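Long-range contact in imidazolonepropionase (Unidentified, PDB 2Q09), which catalyses the hydrolytic ring opening of imidazolone-5-propanoate to N-formimidoyl-L-glutamate, the third step of histidine degradation, with a bound iron(III) ion: residues Asn11-Ala15 and Leu26-His30. Numbering follows the deposited sequence.
Sequences NVTPA and LLEPH
A G1 beta bulge, at which Asn11 and Val12 both face His30, marks this contact in what is probably the small beta-sandwich domain that accompanies the TIM barrel of amidohydrolases, well away from the iron site. Asn11 takes the left-handed backbone conformation of the bulge (phi 51°, psi 57°), one that asparagine tolerates better than most residues, and its ND2 is hydrogen-bonded to Asp58 OD1. Val12 and His30 form an antiparallel hydrogen-bonded pair: Val12 N gives to His30 O at 2.9 Å, and His30 N returns a bond to Val12 O at 2.7 Å. Beta-branched Val12 suits the strand, and its CG2 rests 3.3 Å from His30 O. The register then shifts by one to a single bridge between Ala15 and Leu26, beside which Leu27 N donates to Pro14 O; proline, lacking an N-H, still offers this carbonyl. The Pro14 ring wedges between Leu27 and His30, its CG 3.7 Å from Leu27 CB and 4.0 Å from His30 ND1, approaching the imidazole obliquely. With His30 CG beside its own backbone N (chi1 -85°), the ring turns its ND1 edge toward its own loop, and ND1 donates to Glu28 O at 2.6 Å. Replacing His30 by alanine removes that donor, and would probably leave Glu28 O without its imidazole mate and one flank of Pro14 uncovered. Glu28 O lies near the imidazole plane, but His30 ND1 stands well above the carbonyl plane.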
loop_
_atom_site.group_PDB
_atom_site.type_symbol
_atom_site.label_atom_id
_atom_site.label_comp_id
_atom_site.label_asym_id
_atom_site.label_seq_id
_atom_site.Cartn_x
_atom_site.Cartn_y
_atom_site.Cartn_z
ATOM N N ASN A 11 -16.530 19.435 -17.722
ATOM C CA ASN A 11 -15.289 20.177 -17.848
ATOM C C ASN A 11 -14.160 19.755 -16.916
ATOM O O ASN A 11 -13.644 20.568 -16.154
ATOM C CB ASN A 11 -15.564 21.675 -17.677
ATOM C CG ASN A 11 -16.521 22.208 -18.728
ATOM O OD1 ASN A 11 -16.308 22.023 -19.924
ATOM N ND2 ASN A 11 -17.583 22.873 -18.288
ATOM N N VAL A 12 -13.788 18.485 -16.971
ATOM C CA VAL A 12 -12.677 18.000 -16.165
ATOM C C VAL A 12 -11.493 17.788 -17.105
ATOM O O VAL A 12 -11.675 17.351 -18.242
ATOM C CB VAL A 12 -12.990 16.653 -15.475
ATOM C CG1 VAL A 12 -14.046 16.848 -14.399
ATOM C CG2 VAL A 12 -13.433 15.632 -16.494
ATOM N N THR A 13 -10.293 18.130 -16.644
ATOM C CA THR A 13 -9.076 17.927 -17.429
ATOM C C THR A 13 -8.505 16.631 -16.863
ATOM O O THR A 13 -7.784 16.633 -15.868
ATOM C CB THR A 13 -8.074 19.070 -17.219
ATOM O OG1 THR A 13 -8.695 20.313 -17.566
ATOM C CG2 THR A 13 -6.839 18.856 -18.088
ATOM N N PRO A 14 -8.806 15.504 -17.517
ATOM C CA PRO A 14 -8.366 14.175 -17.103
ATOM C C PRO A 14 -6.928 13.732 -17.307
ATOM O O PRO A 14 -6.403 13.769 -18.415
ATOM C CB PRO A 14 -9.332 13.266 -17.847
ATOM C CG PRO A 14 -9.406 13.956 -19.178
ATOM C CD PRO A 14 -9.563 15.425 -18.781
ATOM N N ALA A 15 -6.302 13.325 -16.209
ATOM C CA ALA A 15 -4.955 12.767 -16.242
ATOM C C ALA A 15 -5.364 11.312 -16.065
ATOM O O ALA A 15 -5.433 10.817 -14.943
ATOM C CB ALA A 15 -4.136 13.239 -15.035
ATOM N N LEU A 26 -2.740 12.639 -19.997
ATOM C CA LEU A 26 -3.574 13.839 -19.903
ATOM C C LEU A 26 -4.309 14.080 -21.216
ATOM O O LEU A 26 -3.732 13.912 -22.293
ATOM C CB LEU A 26 -2.718 15.070 -19.589
ATOM C CG LEU A 26 -2.436 15.450 -18.134
ATOM C CD1 LEU A 26 -1.365 16.522 -18.094
ATOM C CD2 LEU A 26 -3.723 15.948 -17.467
ATOM N N LEU A 27 -5.572 14.484 -21.118
ATOM C CA LEU A 27 -6.396 14.750 -22.297
ATOM C C LEU A 27 -7.029 16.135 -22.203
ATOM O O LEU A 27 -6.943 16.803 -21.162
ATOM C CB LEU A 27 -7.517 13.718 -22.405
ATOM C CG LEU A 27 -7.176 12.228 -22.296
ATOM C CD1 LEU A 27 -8.474 11.437 -22.259
ATOM C CD2 LEU A 27 -6.317 11.781 -23.473
ATOM N N GLU A 28 -7.664 16.553 -23.296
ATOM C CA GLU A 28 -8.349 17.838 -23.346
ATOM C C GLU A 28 -9.529 17.716 -22.386
ATOM O O GLU A 28 -9.846 16.625 -21.936
ATOM C CB GLU A 28 -8.870 18.099 -24.765
ATOM C CG GLU A 28 -9.866 17.042 -25.251
ATOM C CD GLU A 28 -10.305 17.256 -26.683
ATOM O OE1 GLU A 28 -10.876 18.322 -26.977
ATOM O OE2 GLU A 28 -10.078 16.356 -27.514
ATOM N N PRO A 29 -10.196 18.832 -22.064
ATOM C CA PRO A 29 -11.341 18.778 -21.150
ATOM C C PRO A 29 -12.375 17.738 -21.588
ATOM O O PRO A 29 -12.695 17.619 -22.775
ATOM C CB PRO A 29 -11.884 20.199 -21.206
ATOM C CG PRO A 29 -10.646 21.011 -21.398
ATOM C CD PRO A 29 -9.895 20.221 -22.448
ATOM N N HIS A 30 -12.882 16.977 -20.624
ATOM C CA HIS A 30 -13.869 15.938 -20.890
ATOM C C HIS A 30 -15.041 16.021 -19.929
ATOM O O HIS A 30 -15.078 16.853 -19.028
ATOM C CB HIS A 30 -13.251 14.544 -20.725
ATOM C CG HIS A 30 -12.546 14.033 -21.943
ATOM N ND1 HIS A 30 -11.502 14.706 -22.541
ATOM C CD2 HIS A 30 -12.721 12.897 -22.659
ATOM C CE1 HIS A 30 -11.065 14.004 -23.574
ATOM N NE2 HIS A 30 -11.789 12.904 -23.667
#